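Local atomic coordinates of Lysine/ornithine decarboxylase (Selenomonas ruminantium, PDB entry 5GJN), a protein that decarboxylates both L-lysine and L-ornithine, giving cadaverine and putrescine, as a homodimeric enzyme that uses pyridoxal 5'-phosphate as its cofactor. Residues G45-M50 with W253-R258; E57-L62 with E78-L83; D132-I137 with H172-C177; Q183-A188 with A233-A238; Q280-L285 with L329-M334. All coordinates share one frame; numbering follows the deposited sequence.

How the contacts relate
Four of the five contacts lie in the pyridoxal-binding barrel, the fifth in the beta domain. Contacts 1 and 3 are buried pairings of parallel barrel strands within the same sheet, built on backbone hydrogen bonds. Contact 2 is nested in the chain loop closed by contact 1 and touches it directly: Leu59 and Leu62 pack on Tyr48, and Leu59 and Leu80 on Met50; it joins helices through leucine side chains, with water at the rim. Contacts 4 and 5 are surface contacts, where a few side chains bridge segments that share no clear hydrogen bond. Contact 5 lies about 48 Å, centre to centre, from contact 3, on opposite sides of the chain's centre.

Contact 1: residues G45-M50 with W253-R258; sequences GVFYAM and WTEPGR
Pro256 O is gripped mainly by Ala49, whose N-H reaches it at 2.9 Å and nearly straight (175°), while the CA of Tyr48 adds a C-H...O contact and the Tyr48 ring brings CD1 to 3.4 Å from the same oxygen. This is a parallel strand pairing of the pyridoxal-binding (beta/alpha)8 barrel: strands 44-49 and 251-254, some two hundred residues apart in the chain, are zipped by Thr254 N to Gly45 O and Phe47 N to Thr254 O, both 2.9 Å. Lys51, by similarity the lysine that carries the cofactor, follows directly after the first segment. Beyond the ladder, the ring of Phe47 lies over one face of the Trp253 indole in an offset stack, planes 11° apart and six-membered ring centroids separated by 4.2 Å. Phe47 CG stands anti to the carbonyl carbon (chi1 -73°), which carries the ring back over Trp253, itself held at NE1 by Asp213. Gly45 lies so close to the indole that a beta carbon there would collide with Trp253 CE3. On the face of the sheet that carries Val46 and Thr254, Val46 crosses Pro256 at about a right angle, Val46 CG1 touching Pro256 CG at 3.7 Å.

Contact 2: residues E57-L62 with E78-L83; sequences EILSLL and EILHEL
Leu59 and Leu80 bring their helices together with CA atoms 7.4 Å apart, and the chains come closest, 6.5 Å, between the CA atoms of Ser60 and of Leu83, just past the end of its helix. The two helices, 56-65 and 74-82, follow one another round the beta/alpha barrel with strand 68-71 between them in the chain, so the contact is a meeting of successive outer helices over a shared strand. Helix 74-82 also lies at the dimer interface, where Glu78 bonds to Tyr364 of the second subunit. Leu59 carries most of the contact, reaching Ile79, Leu80 and Leu83. Its CG sits anti to the carbonyl carbon (chi1 -60°), which extends the side chain into the gap, where CD1 touches Ile79 CG2 at 3.6 Å and Leu80 CD2 at 4.0 Å, crossing both side chains at about a right angle. Nearer its backbone, Leu59 CB rests against Leu83 CD1 at 3.8 Å. On the barrel side Leu59 and Leu80 both pack on Phe69 of strand 68-71, which ties the helix pair to the barrel wall. No direct hydrogen bond links the two segments, and the polar link runs through water. Ser60 OG, which also bonds to Pro56 O in its own helix, reaches a water at 2.6 Å, and that water donates to Leu83 O at 2.9 Å.

Contact 3: residues D132-I137 with H172-C177; sequences DVLVRI and HAMGIC
Val135 and Ile176 lie side by side and pointing the same way on the buried flank of this parallel strand pair, with CG1 to CG1 at 4.0 Å, while Ile137 CD1 comes equally close to Ile176 CG2. Strands 132-138 and 172-177 are neighbours in the pyridoxal-binding barrel, and helix 159-168, which lies between them in the chain, covers Val133, Val135 and Ile137. The tight part is this apolar layer together with its ladder, in which Val135 N bonds to Gly175 O, Cys177 N to Val135 O and Ile137 N to Cys177 O. Between Val133 and Leu134 the register slips by one residue, a beta bulge at which Val133 O takes Met174 N at 2.9 Å and, weakly, Gly175 N at 3.3 Å. At the strand starts the packing gives way to a partly exposed, polar end. There His172 CG is anti to the backbone N (chi1 172°), which brings ND1 into a hydrogen bond with Asp132 OD1, modelled at 2.5 Å, shorter than usual and of doubtful exact length; the oxygen is near the ring plane and the carboxylate turned 72° from it. Met174 SD lies against Asp132 CB at 3.6 Å. A triethylene glycol molecule, probably from the crystallisation liquor, lies beside Asp132 as well. If an alanine stood at Asp132, the imidazole of His172 would probably lose the acceptor that fixes its rotation and be set free to turn. A carboxylate as partner would be expected to favour a protonated, positively charged imidazole, a charged pairing at the edge of a seam held mainly by backbone bonds and apolar side chains.

Contact 4: residues Q183-A188 with A233-A238; sequences QSLSTA and AAMMEA
Met235 and Thr187 slide past one another in opposite directions, and this antiparallel passing of side chains organises the whole contact. Met235 leaves helix 230-246 fully extended, CG anti to the backbone N (chi1 177°), and lies like a rod across the loop that leads into helix 188-206 of the barrel. Thr187 presents its methyl to the base of that rod: CG2 meets Met235 CG at 3.4 Å, tighter than usual for carbons, and also lies 3.9 Å from Ala238 CB one turn along the helix. Further out the rod runs among backbone carbonyls. Leu185 O is 3.5 Å from Met235 CG, and the terminal methyl CE comes to 3.3 Å from Ser184 O and 3.6 Å from Ser186 O. Pro221, from a nearby loop, packs against both Leu185 and Met235. Within the loop, Ser184 OG accepts from Ser186 N at 3.2 Å, an ST turn, and Ser186 OG accepts from Ala188 N at 2.9 Å, a capping bond at the start of the helix. Such bonds fix the curve whose carbonyl oxygens line one side of the methionine. With no hydrogen bond crossing between the segments, the loop is joined to the helix by van der Waals contact of an extended apolar side chain; the hydrogens on CG and CE, next to the sulfur, are probably polarised enough to make the nearby oxygens favourable neighbours.

Contact 5: residues Q280-L285 with L329-M334; sequences QPWYIL and LYRDFM
Strands 282-285 and 328-335 of the C-terminal beta domain flank the same strand, 314-319, one running parallel to it and the other antiparallel, and their side chains meet across it. Leu285 and Leu329 touch obliquely, CD1 to CD1 at 4.2 Å, while Gln280 and Asp332 approach at the far end. The two segments run nearly antiparallel, 158° apart end to end, with CA atoms no nearer than the 7.6 Å of Gln280 and Asp332, so no backbone pairing links them and side chains of one or both segments span the distance. Two irregularities in the second segment shape it: a classic beta bulge at Leu329 and Tyr330 opposite Phe318, then a G1 bulge at Asp332 and Phe333 opposite Ser316, as the chain turns a corner. Gln280 extends with CG anti to the backbone N (chi1 -174°) and crosses Asp332 at about a right angle, the amide plane 76° from the carboxylate. As modelled, Gln280 OE1 lies 2.9 Å from Asp332 OD1 and Gln280 NE2 3.0 Å from Asp332 N, but the amide is probably turned over, so which of its atoms faces which is doubtful. A leucine in place of Gln280 would probably leave the Asp332 carboxylate and N-H without the polar group now beside them. Between the two ends, Arg331 NH1 comes obliquely to Trp282 CZ2 at 4.3 Å, and the Trp282 side chain also packs on Thr150 of the second subunit. The chemistry thus changes from a leucine pair, one of them buried, to polar and charged groups at the surface, which suggests that polar groups may matter more at the outer end.

Contact 1: residues G45-M50 with W253-R258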
# COMPACT_ATOMS: atom_id res chain seq x y z
N GLY A 45 11.14 20.15 22.34
CA GLY A 45 9.91 19.42 22.58
C GLY A 45 9.68 18.47 21.44
O GLY A 45 10.16 18.70 20.35
N VAL A 46 8.99 17.36 21.69
CA VAL A 46 8.81 16.31 20.72
C VAL A 46 7.45 16.34 20.08
O VAL A 46 6.44 16.24 20.79
CB VAL A 46 9.05 14.93 21.36
CG1 VAL A 46 8.79 13.82 20.39
CG2 VAL A 46 10.46 14.91 21.92
N PHE A 47 7.44 16.51 18.77
CA PHE A 47 6.29 16.26 17.94
C PHE A 47 6.52 14.90 17.28
O PHE A 47 7.16 14.83 16.26
CB PHE A 47 6.22 17.30 16.81
CG PHE A 47 5.78 18.67 17.24
CD1 PHE A 47 4.72 18.85 18.09
CD2 PHE A 47 6.42 19.79 16.74
CE1 PHE A 47 4.32 20.12 18.45
CE2 PHE A 47 6.03 21.05 17.10
CZ PHE A 47 4.98 21.22 17.96
N TYR A 48 5.94 13.84 17.82
CA TYR A 48 6.16 12.51 17.26
C TYR A 48 5.43 12.43 15.92
O TYR A 48 4.25 12.68 15.88
CB TYR A 48 5.73 11.41 18.22
CG TYR A 48 5.66 10.04 17.57
CD1 TYR A 48 6.77 9.50 16.95
CD2 TYR A 48 4.52 9.30 17.58
CE1 TYR A 48 6.74 8.27 16.34
CE2 TYR A 48 4.46 8.07 16.98
CZ TYR A 48 5.60 7.56 16.38
OH TYR A 48 5.58 6.38 15.75
N ALA A 49 6.14 12.05 14.86
CA ALA A 49 5.56 11.97 13.56
C ALA A 49 4.88 10.61 13.46
O ALA A 49 5.47 9.66 13.02
CB ALA A 49 6.60 12.14 12.50
N MET A 50 3.63 10.55 13.86
CA MET A 50 2.91 9.30 14.07
C MET A 50 2.66 8.50 12.79
O MET A 50 2.31 7.35 12.84
CB MET A 50 1.61 9.53 14.83
CG MET A 50 0.66 10.51 14.20
SD MET A 50 -0.87 10.60 15.11
CE MET A 50 -1.62 9.05 14.69
N TRP A 253 11.38 22.59 18.83
CA TRP A 253 10.69 21.33 18.65
C TRP A 253 11.41 20.49 17.61
O TRP A 253 12.13 21.00 16.78
CB TRP A 253 9.26 21.56 18.16
CG TRP A 253 8.42 22.44 19.01
CD1 TRP A 253 8.33 23.77 18.93
CD2 TRP A 253 7.55 22.03 20.05
NE1 TRP A 253 7.46 24.24 19.87
CE2 TRP A 253 6.96 23.19 20.57
CE3 TRP A 253 7.20 20.80 20.60
CZ2 TRP A 253 6.06 23.15 21.61
CZ3 TRP A 253 6.30 20.77 21.62
CH2 TRP A 253 5.74 21.93 22.12
N THR A 254 11.17 19.20 17.66
CA THR A 254 11.72 18.26 16.72
C THR A 254 10.60 17.31 16.30
O THR A 254 9.63 17.18 17.00
CB THR A 254 12.92 17.51 17.31
OG1 THR A 254 13.40 16.55 16.38
CG2 THR A 254 12.55 16.79 18.58
N GLU A 255 10.74 16.65 15.15
CA GLU A 255 9.67 15.79 14.68
C GLU A 255 10.21 14.40 14.40
O GLU A 255 10.22 13.94 13.27
CB GLU A 255 9.03 16.36 13.42
CG GLU A 255 8.24 17.65 13.59
CD GLU A 255 7.83 18.25 12.26
OE1 GLU A 255 8.18 17.69 11.22
OE2 GLU A 255 7.15 19.27 12.26
N PRO A 256 10.68 13.70 15.42
CA PRO A 256 11.18 12.35 15.22
C PRO A 256 10.07 11.42 14.78
O PRO A 256 8.98 11.50 15.29
CB PRO A 256 11.65 11.95 16.61
CG PRO A 256 10.78 12.73 17.52
CD PRO A 256 10.58 14.04 16.85
N GLY A 257 10.37 10.55 13.83
CA GLY A 257 9.42 9.54 13.42
C GLY A 257 10.03 8.17 13.46
O GLY A 257 9.84 7.43 14.41
N ARG A 258 10.79 7.85 12.42
CA ARG A 258 11.58 6.60 12.39
C ARG A 258 12.39 6.35 13.69
O ARG A 258 12.36 5.26 14.26
CB ARG A 258 12.54 6.65 11.23
CG ARG A 258 13.34 5.39 11.03
CD ARG A 258 14.37 5.60 9.95
NE ARG A 258 13.87 6.19 8.72
CZ ARG A 258 13.25 5.51 7.74
NH1 ARG A 258 13.02 4.21 7.85
NH2 ARG A 258 12.87 6.15 6.67

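Contact 2: residues E57-L62 with E78-L83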
# COMPACT_ATOMS: atom_id res chain seq x y z
N GLU A 57 -1.20 1.76 21.52
CA GLU A 57 -0.46 1.69 22.78
C GLU A 57 0.87 2.48 22.79
O GLU A 57 1.32 2.96 23.83
CB GLU A 57 -0.18 0.23 23.16
CG GLU A 57 -1.44 -0.60 23.45
CD GLU A 57 -2.01 -1.28 22.20
OE1 GLU A 57 -1.55 -1.04 21.03
OE2 GLU A 57 -2.95 -2.05 22.40
N ILE A 58 1.52 2.61 21.62
CA ILE A 58 2.71 3.43 21.51
C ILE A 58 2.34 4.90 21.72
O ILE A 58 3.08 5.65 22.43
CB ILE A 58 3.39 3.22 20.14
CG1 ILE A 58 3.96 1.79 20.07
CG2 ILE A 58 4.44 4.30 19.86
CD1 ILE A 58 4.62 1.42 18.72
N LEU A 59 1.24 5.33 21.07
CA LEU A 59 0.73 6.70 21.17
C LEU A 59 0.32 7.01 22.59
O LEU A 59 0.76 7.98 23.13
CB LEU A 59 -0.43 6.96 20.18
CG LEU A 59 -0.11 6.78 18.68
CD1 LEU A 59 -1.39 6.91 17.85
CD2 LEU A 59 0.95 7.77 18.21
N SER A 60 -0.44 6.12 23.23
CA SER A 60 -0.76 6.35 24.68
C SER A 60 0.44 6.51 25.58
O SER A 60 0.51 7.42 26.39
CB SER A 60 -1.62 5.18 25.18
OG SER A 60 -2.79 5.15 24.43
N LEU A 61 1.42 5.64 25.41
CA LEU A 61 2.70 5.74 26.10
C LEU A 61 3.35 7.10 25.89
O LEU A 61 3.66 7.80 26.86
CB LEU A 61 3.62 4.72 25.59
CG LEU A 61 5.06 4.79 26.02
CD1 LEU A 61 5.20 4.43 27.52
CD2 LEU A 61 5.92 3.92 25.16
N LEU A 62 3.56 7.50 24.64
CA LEU A 62 4.21 8.79 24.37
C LEU A 62 3.44 9.97 25.02
O LEU A 62 4.05 10.91 25.65
CB LEU A 62 4.40 9.00 22.85
CG LEU A 62 5.38 8.03 22.21
CD1 LEU A 62 5.37 7.99 20.70
CD2 LEU A 62 6.80 8.37 22.67
N GLU A 78 -8.03 11.75 14.59
CA GLU A 78 -9.05 10.86 15.11
C GLU A 78 -8.49 9.70 15.93
O GLU A 78 -9.03 9.39 16.97
CB GLU A 78 -9.94 10.33 13.98
CG GLU A 78 -11.05 11.28 13.58
CD GLU A 78 -11.53 11.08 12.15
OE1 GLU A 78 -11.09 10.13 11.49
OE2 GLU A 78 -12.35 11.89 11.69
N ILE A 79 -7.41 9.09 15.46
CA ILE A 79 -6.70 8.09 16.21
C ILE A 79 -6.27 8.60 17.57
O ILE A 79 -6.52 7.95 18.58
CB ILE A 79 -5.48 7.49 15.43
CG1 ILE A 79 -5.92 6.57 14.28
CG2 ILE A 79 -4.64 6.62 16.38
CD1 ILE A 79 -4.89 6.50 13.15
N LEU A 80 -5.65 9.77 17.61
CA LEU A 80 -5.21 10.35 18.82
C LEU A 80 -6.39 10.76 19.74
O LEU A 80 -6.39 10.50 20.91
CB LEU A 80 -4.38 11.59 18.55
CG LEU A 80 -2.96 11.32 18.03
CD1 LEU A 80 -2.40 12.67 17.64
CD2 LEU A 80 -2.07 10.63 19.05
N HIS A 81 -7.39 11.39 19.15
CA HIS A 81 -8.56 11.75 19.86
C HIS A 81 -9.22 10.58 20.66
O HIS A 81 -9.57 10.76 21.83
CB HIS A 81 -9.59 12.34 18.96
CG HIS A 81 -10.92 12.59 19.64
ND1 HIS A 81 -11.10 13.61 20.54
CD2 HIS A 81 -12.11 11.95 19.55
CE1 HIS A 81 -12.35 13.63 20.95
NE2 HIS A 81 -12.99 12.62 20.39
N GLU A 82 -9.30 9.40 20.06
CA GLU A 82 -9.79 8.22 20.74
C GLU A 82 -8.95 7.76 21.91
O GLU A 82 -9.46 7.06 22.76
CB GLU A 82 -10.01 7.05 19.78
CG GLU A 82 -11.10 7.34 18.78
CD GLU A 82 -12.49 7.57 19.43
OE1 GLU A 82 -12.89 6.83 20.38
OE2 GLU A 82 -13.18 8.48 18.98
N LEU A 83 -7.70 8.21 22.01
CA LEU A 83 -6.87 7.82 23.11
C LEU A 83 -6.81 8.94 24.14
O LEU A 83 -5.98 8.92 25.02
CB LEU A 83 -5.52 7.48 22.56
CG LEU A 83 -5.51 6.42 21.46
CD1 LEU A 83 -4.12 6.30 20.83
CD2 LEU A 83 -5.95 5.09 22.10
O HOH W 1 -4.61 6.50 25.73

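Contact 3: residues D132-I137 with H172-C177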
# COMPACT_ATOMS: atom_id res chain seq x y z
N ASP A 132 -2.21 29.62 15.15
CA ASP A 132 -0.76 29.79 15.09
C ASP A 132 -0.20 29.06 13.89
O ASP A 132 -0.52 27.89 13.68
CB ASP A 132 -0.18 29.22 16.33
CG ASP A 132 -0.72 29.89 17.59
OD1 ASP A 132 -0.80 31.13 17.65
OD2 ASP A 132 -0.95 29.17 18.54
N VAL A 133 0.62 29.73 13.08
CA VAL A 133 1.22 29.15 11.86
C VAL A 133 2.74 29.22 11.90
O VAL A 133 3.34 30.19 12.41
CB VAL A 133 0.69 29.77 10.56
CG1 VAL A 133 -0.81 29.57 10.46
CG2 VAL A 133 1.08 31.21 10.42
N LEU A 134 3.36 28.13 11.46
CA LEU A 134 4.78 28.08 11.23
C LEU A 134 4.99 27.90 9.73
O LEU A 134 4.37 27.04 9.08
CB LEU A 134 5.45 26.95 11.99
CG LEU A 134 5.49 26.93 13.53
CD1 LEU A 134 4.14 26.77 14.09
CD2 LEU A 134 6.30 25.68 13.92
N VAL A 135 5.90 28.68 9.17
CA VAL A 135 6.22 28.53 7.77
C VAL A 135 7.32 27.50 7.64
O VAL A 135 8.36 27.55 8.32
CB VAL A 135 6.58 29.91 7.08
CG1 VAL A 135 7.81 30.63 7.65
CG2 VAL A 135 6.73 29.76 5.58
N ARG A 136 7.12 26.60 6.72
CA ARG A 136 8.11 25.61 6.40
C ARG A 136 9.07 26.15 5.34
O ARG A 136 8.61 26.50 4.26
CB ARG A 136 7.39 24.38 5.90
CG ARG A 136 8.26 23.19 5.82
CD ARG A 136 7.47 22.10 5.17
NE ARG A 136 8.43 21.05 4.94
CZ ARG A 136 8.18 19.76 5.11
NH1 ARG A 136 6.99 19.35 5.52
NH2 ARG A 136 9.18 18.90 4.88
N ILE A 137 10.36 26.21 5.65
CA ILE A 137 11.38 26.66 4.69
C ILE A 137 12.14 25.48 4.07
O ILE A 137 12.44 24.52 4.76
CB ILE A 137 12.34 27.71 5.29
CG1 ILE A 137 13.22 27.18 6.47
CG2 ILE A 137 11.54 28.90 5.80
CD1 ILE A 137 14.27 28.19 6.97
N HIS A 172 -1.87 33.94 13.35
CA HIS A 172 -0.81 34.37 14.23
C HIS A 172 0.56 33.81 13.70
O HIS A 172 0.74 32.58 13.61
CB HIS A 172 -1.07 33.89 15.61
CG HIS A 172 0.06 34.14 16.52
ND1 HIS A 172 0.42 33.25 17.50
CD2 HIS A 172 0.94 35.17 16.58
CE1 HIS A 172 1.49 33.71 18.13
NE2 HIS A 172 1.82 34.87 17.58
N ALA A 173 1.46 34.70 13.31
CA ALA A 173 2.75 34.25 12.74
C ALA A 173 3.57 33.82 13.92
O ALA A 173 4.03 34.66 14.71
CB ALA A 173 3.45 35.35 12.00
N MET A 174 3.68 32.51 14.11
CA MET A 174 4.34 31.91 15.28
C MET A 174 5.80 31.50 15.11
O MET A 174 6.58 31.59 16.04
CB MET A 174 3.54 30.69 15.76
CG MET A 174 3.92 30.19 17.14
SD MET A 174 3.12 28.69 17.73
CE MET A 174 3.44 27.58 16.40
N GLY A 175 6.16 31.02 13.94
CA GLY A 175 7.51 30.50 13.72
C GLY A 175 7.81 29.84 12.42
O GLY A 175 7.19 30.13 11.37
N ILE A 176 8.85 29.03 12.47
CA ILE A 176 9.46 28.46 11.30
C ILE A 176 9.76 27.01 11.55
O ILE A 176 10.11 26.63 12.65
CB ILE A 176 10.78 29.21 10.99
CG1 ILE A 176 10.50 30.65 10.56
CG2 ILE A 176 11.61 28.49 9.94
CD1 ILE A 176 11.72 31.51 10.46
N CYS A 177 9.62 26.18 10.54
CA CYS A 177 10.15 24.85 10.62
C CYS A 177 10.89 24.45 9.38
O CYS A 177 10.65 24.97 8.30
CB CYS A 177 9.09 23.83 10.96
SG CYS A 177 7.60 23.96 10.01

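Contact 4: residues Q183-A188 with A233-A238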
# COMPACT_ATOMS: atom_id res chain seq x y z
N GLN A 183 19.64 11.29 8.32
CA GLN A 183 19.99 10.08 9.00
C GLN A 183 21.51 9.91 8.94
O GLN A 183 22.06 8.83 9.06
CB GLN A 183 19.15 8.91 8.44
CG GLN A 183 19.86 7.64 8.06
CD GLN A 183 19.78 6.59 9.14
OE1 GLN A 183 20.77 6.25 9.77
NE2 GLN A 183 18.59 6.08 9.36
N SER A 184 22.20 11.04 8.78
CA SER A 184 23.64 11.12 8.95
C SER A 184 23.98 11.66 10.34
O SER A 184 23.19 12.37 10.93
CB SER A 184 24.24 12.05 7.91
OG SER A 184 25.55 12.42 8.28
N LEU A 185 25.15 11.29 10.87
CA LEU A 185 25.64 11.77 12.17
C LEU A 185 26.06 13.23 12.21
O LEU A 185 26.22 13.81 13.26
CB LEU A 185 26.77 10.90 12.72
CG LEU A 185 26.35 9.54 13.26
CD1 LEU A 185 25.36 9.69 14.40
CD2 LEU A 185 25.76 8.72 12.14
N SER A 186 26.31 13.80 11.04
CA SER A 186 26.67 15.20 10.91
C SER A 186 25.63 16.08 11.59
O SER A 186 24.47 15.93 11.32
CB SER A 186 26.75 15.62 9.43
OG SER A 186 26.75 17.05 9.28
N THR A 187 26.09 17.02 12.40
CA THR A 187 25.22 18.02 12.96
C THR A 187 25.16 19.27 12.03
O THR A 187 24.27 20.15 12.22
CB THR A 187 25.65 18.41 14.35
OG1 THR A 187 26.91 19.03 14.28
CG2 THR A 187 25.73 17.21 15.26
N ALA A 188 26.06 19.31 11.03
CA ALA A 188 26.34 20.53 10.25
C ALA A 188 25.09 21.04 9.65
O ALA A 188 24.86 22.24 9.65
CB ALA A 188 27.38 20.29 9.13
N ALA A 233 24.25 10.13 20.78
CA ALA A 233 24.14 11.05 21.94
C ALA A 233 24.93 12.32 21.70
O ALA A 233 24.44 13.45 21.91
CB ALA A 233 24.56 10.35 23.22
N ALA A 234 26.14 12.20 21.16
CA ALA A 234 26.99 13.36 20.95
C ALA A 234 26.42 14.31 19.91
O ALA A 234 26.53 15.52 20.02
CB ALA A 234 28.45 12.97 20.57
N MET A 235 25.82 13.77 18.89
CA MET A 235 25.17 14.61 17.87
C MET A 235 24.05 15.45 18.47
O MET A 235 23.93 16.63 18.20
CB MET A 235 24.56 13.71 16.83
CG MET A 235 23.79 14.41 15.76
SD MET A 235 22.89 13.17 14.82
CE MET A 235 22.26 14.22 13.51
N MET A 236 23.22 14.80 19.24
CA MET A 236 22.11 15.49 19.90
C MET A 236 22.62 16.57 20.84
O MET A 236 22.09 17.65 20.83
CB MET A 236 21.24 14.48 20.66
CG MET A 236 20.46 13.61 19.72
SD MET A 236 19.30 12.59 20.55
CE MET A 236 18.77 11.51 19.22
N GLU A 237 23.65 16.28 21.66
CA GLU A 237 24.21 17.28 22.58
C GLU A 237 24.71 18.48 21.81
O GLU A 237 24.63 19.65 22.27
CB GLU A 237 25.37 16.71 23.42
CG GLU A 237 24.93 15.59 24.36
CD GLU A 237 24.32 16.04 25.66
OE1 GLU A 237 24.38 17.26 25.92
OE2 GLU A 237 23.74 15.18 26.40
N ALA A 238 25.27 18.21 20.64
CA ALA A 238 25.83 19.30 19.86
C ALA A 238 24.69 20.18 19.27
O ALA A 238 24.79 21.41 19.22
CB ALA A 238 26.70 18.72 18.77

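Contact 5: residues Q280-L285 with L329-M334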
# COMPACT_ATOMS: atom_id res chain seq x y z
N GLN A 280 19.12 -22.11 -6.18
CA GLN A 280 18.78 -21.28 -5.04
C GLN A 280 17.40 -21.66 -4.53
O GLN A 280 16.41 -21.55 -5.26
CB GLN A 280 18.78 -19.83 -5.48
CG GLN A 280 18.56 -18.83 -4.37
CD GLN A 280 19.20 -17.50 -4.68
OE1 GLN A 280 20.27 -17.45 -5.26
NE2 GLN A 280 18.54 -16.43 -4.29
N PRO A 281 17.31 -22.12 -3.30
CA PRO A 281 16.00 -22.44 -2.73
C PRO A 281 15.19 -21.16 -2.54
O PRO A 281 15.76 -20.10 -2.34
CB PRO A 281 16.34 -23.06 -1.38
CG PRO A 281 17.82 -23.18 -1.34
CD PRO A 281 18.37 -22.19 -2.30
N TRP A 282 13.87 -21.29 -2.62
CA TRP A 282 12.94 -20.20 -2.40
C TRP A 282 12.09 -20.51 -1.20
O TRP A 282 11.60 -21.62 -1.06
CB TRP A 282 12.01 -20.04 -3.59
CG TRP A 282 12.49 -19.16 -4.64
CD1 TRP A 282 13.61 -19.31 -5.38
CD2 TRP A 282 11.84 -17.99 -5.13
NE1 TRP A 282 13.72 -18.29 -6.29
CE2 TRP A 282 12.63 -17.47 -6.15
CE3 TRP A 282 10.67 -17.32 -4.78
CZ2 TRP A 282 12.29 -16.32 -6.84
CZ3 TRP A 282 10.33 -16.19 -5.47
CH2 TRP A 282 11.14 -15.69 -6.48
N TYR A 283 11.91 -19.53 -0.33
CA TYR A 283 11.01 -19.68 0.79
C TYR A 283 9.89 -18.68 0.66
O TYR A 283 10.13 -17.50 0.46
CB TYR A 283 11.77 -19.48 2.09
CG TYR A 283 12.91 -20.45 2.24
CD1 TYR A 283 12.67 -21.78 2.52
CD2 TYR A 283 14.21 -20.05 2.07
CE1 TYR A 283 13.70 -22.68 2.65
CE2 TYR A 283 15.26 -20.94 2.19
CZ TYR A 283 14.99 -22.26 2.48
OH TYR A 283 16.01 -23.15 2.60
N ILE A 284 8.65 -19.14 0.80
CA ILE A 284 7.52 -18.24 0.78
C ILE A 284 7.10 -17.96 2.20
O ILE A 284 6.76 -18.86 2.93
CB ILE A 284 6.31 -18.85 0.04
CG1 ILE A 284 6.71 -19.37 -1.32
CG2 ILE A 284 5.20 -17.82 -0.09
CD1 ILE A 284 7.53 -18.40 -2.12
N LEU A 285 7.12 -16.69 2.56
CA LEU A 285 6.74 -16.21 3.85
C LEU A 285 5.26 -15.79 3.80
O LEU A 285 4.71 -15.51 2.70
CB LEU A 285 7.61 -15.03 4.22
CG LEU A 285 9.11 -15.35 4.30
CD1 LEU A 285 9.92 -14.19 4.84
CD2 LEU A 285 9.37 -16.56 5.18
N LEU A 329 11.38 -10.51 -1.56
CA LEU A 329 11.89 -9.77 -0.41
C LEU A 329 13.41 -9.68 -0.26
O LEU A 329 13.96 -8.63 0.01
CB LEU A 329 11.30 -10.38 0.86
CG LEU A 329 9.80 -10.57 0.74
CD1 LEU A 329 9.24 -11.28 1.96
CD2 LEU A 329 9.13 -9.23 0.53
N TYR A 330 14.06 -10.82 -0.43
CA TYR A 330 15.52 -10.97 -0.29
C TYR A 330 15.92 -11.98 -1.36
O TYR A 330 15.18 -12.98 -1.60
CB TYR A 330 15.91 -11.55 1.09
CG TYR A 330 15.44 -10.77 2.30
CD1 TYR A 330 14.18 -11.01 2.86
CD2 TYR A 330 16.27 -9.79 2.91
CE1 TYR A 330 13.74 -10.31 4.00
CE2 TYR A 330 15.84 -9.10 4.04
CZ TYR A 330 14.57 -9.35 4.58
OH TYR A 330 14.10 -8.65 5.67
N ARG A 331 17.04 -11.68 -2.03
CA ARG A 331 17.67 -12.57 -3.04
C ARG A 331 19.11 -12.86 -2.59
O ARG A 331 19.73 -12.01 -1.97
CB ARG A 331 17.74 -11.86 -4.39
CG ARG A 331 16.45 -11.88 -5.18
CD ARG A 331 16.59 -11.15 -6.50
NE ARG A 331 15.27 -10.79 -7.04
CZ ARG A 331 14.42 -11.63 -7.66
NH1 ARG A 331 14.72 -12.92 -7.88
NH2 ARG A 331 13.23 -11.17 -8.06
N ASP A 332 19.60 -14.07 -2.84
CA ASP A 332 21.00 -14.45 -2.62
C ASP A 332 21.33 -14.26 -1.20
O ASP A 332 22.41 -13.86 -0.89
CB ASP A 332 21.95 -13.61 -3.48
CG ASP A 332 21.59 -13.65 -4.94
OD1 ASP A 332 21.42 -14.76 -5.47
OD2 ASP A 332 21.44 -12.57 -5.55
N PHE A 333 20.37 -14.51 -0.32
CA PHE A 333 20.55 -14.37 1.10
C PHE A 333 21.01 -15.69 1.70
O PHE A 333 20.36 -16.72 1.50
CB PHE A 333 19.22 -13.96 1.75
CG PHE A 333 19.30 -13.72 3.22
CD1 PHE A 333 19.14 -14.77 4.11
CD2 PHE A 333 19.50 -12.43 3.72
CE1 PHE A 333 19.21 -14.55 5.47
CE2 PHE A 333 19.56 -12.22 5.10
CZ PHE A 333 19.43 -13.29 5.96
N MET A 334 22.10 -15.66 2.46
CA MET A 334 22.64 -16.85 3.07
C MET A 334 21.78 -17.31 4.20
O MET A 334 21.66 -16.64 5.20
CB MET A 334 24.10 -16.64 3.54
CG MET A 334 25.09 -16.93 2.42
SD MET A 334 25.39 -18.71 2.23
CE MET A 334 26.62 -18.64 0.92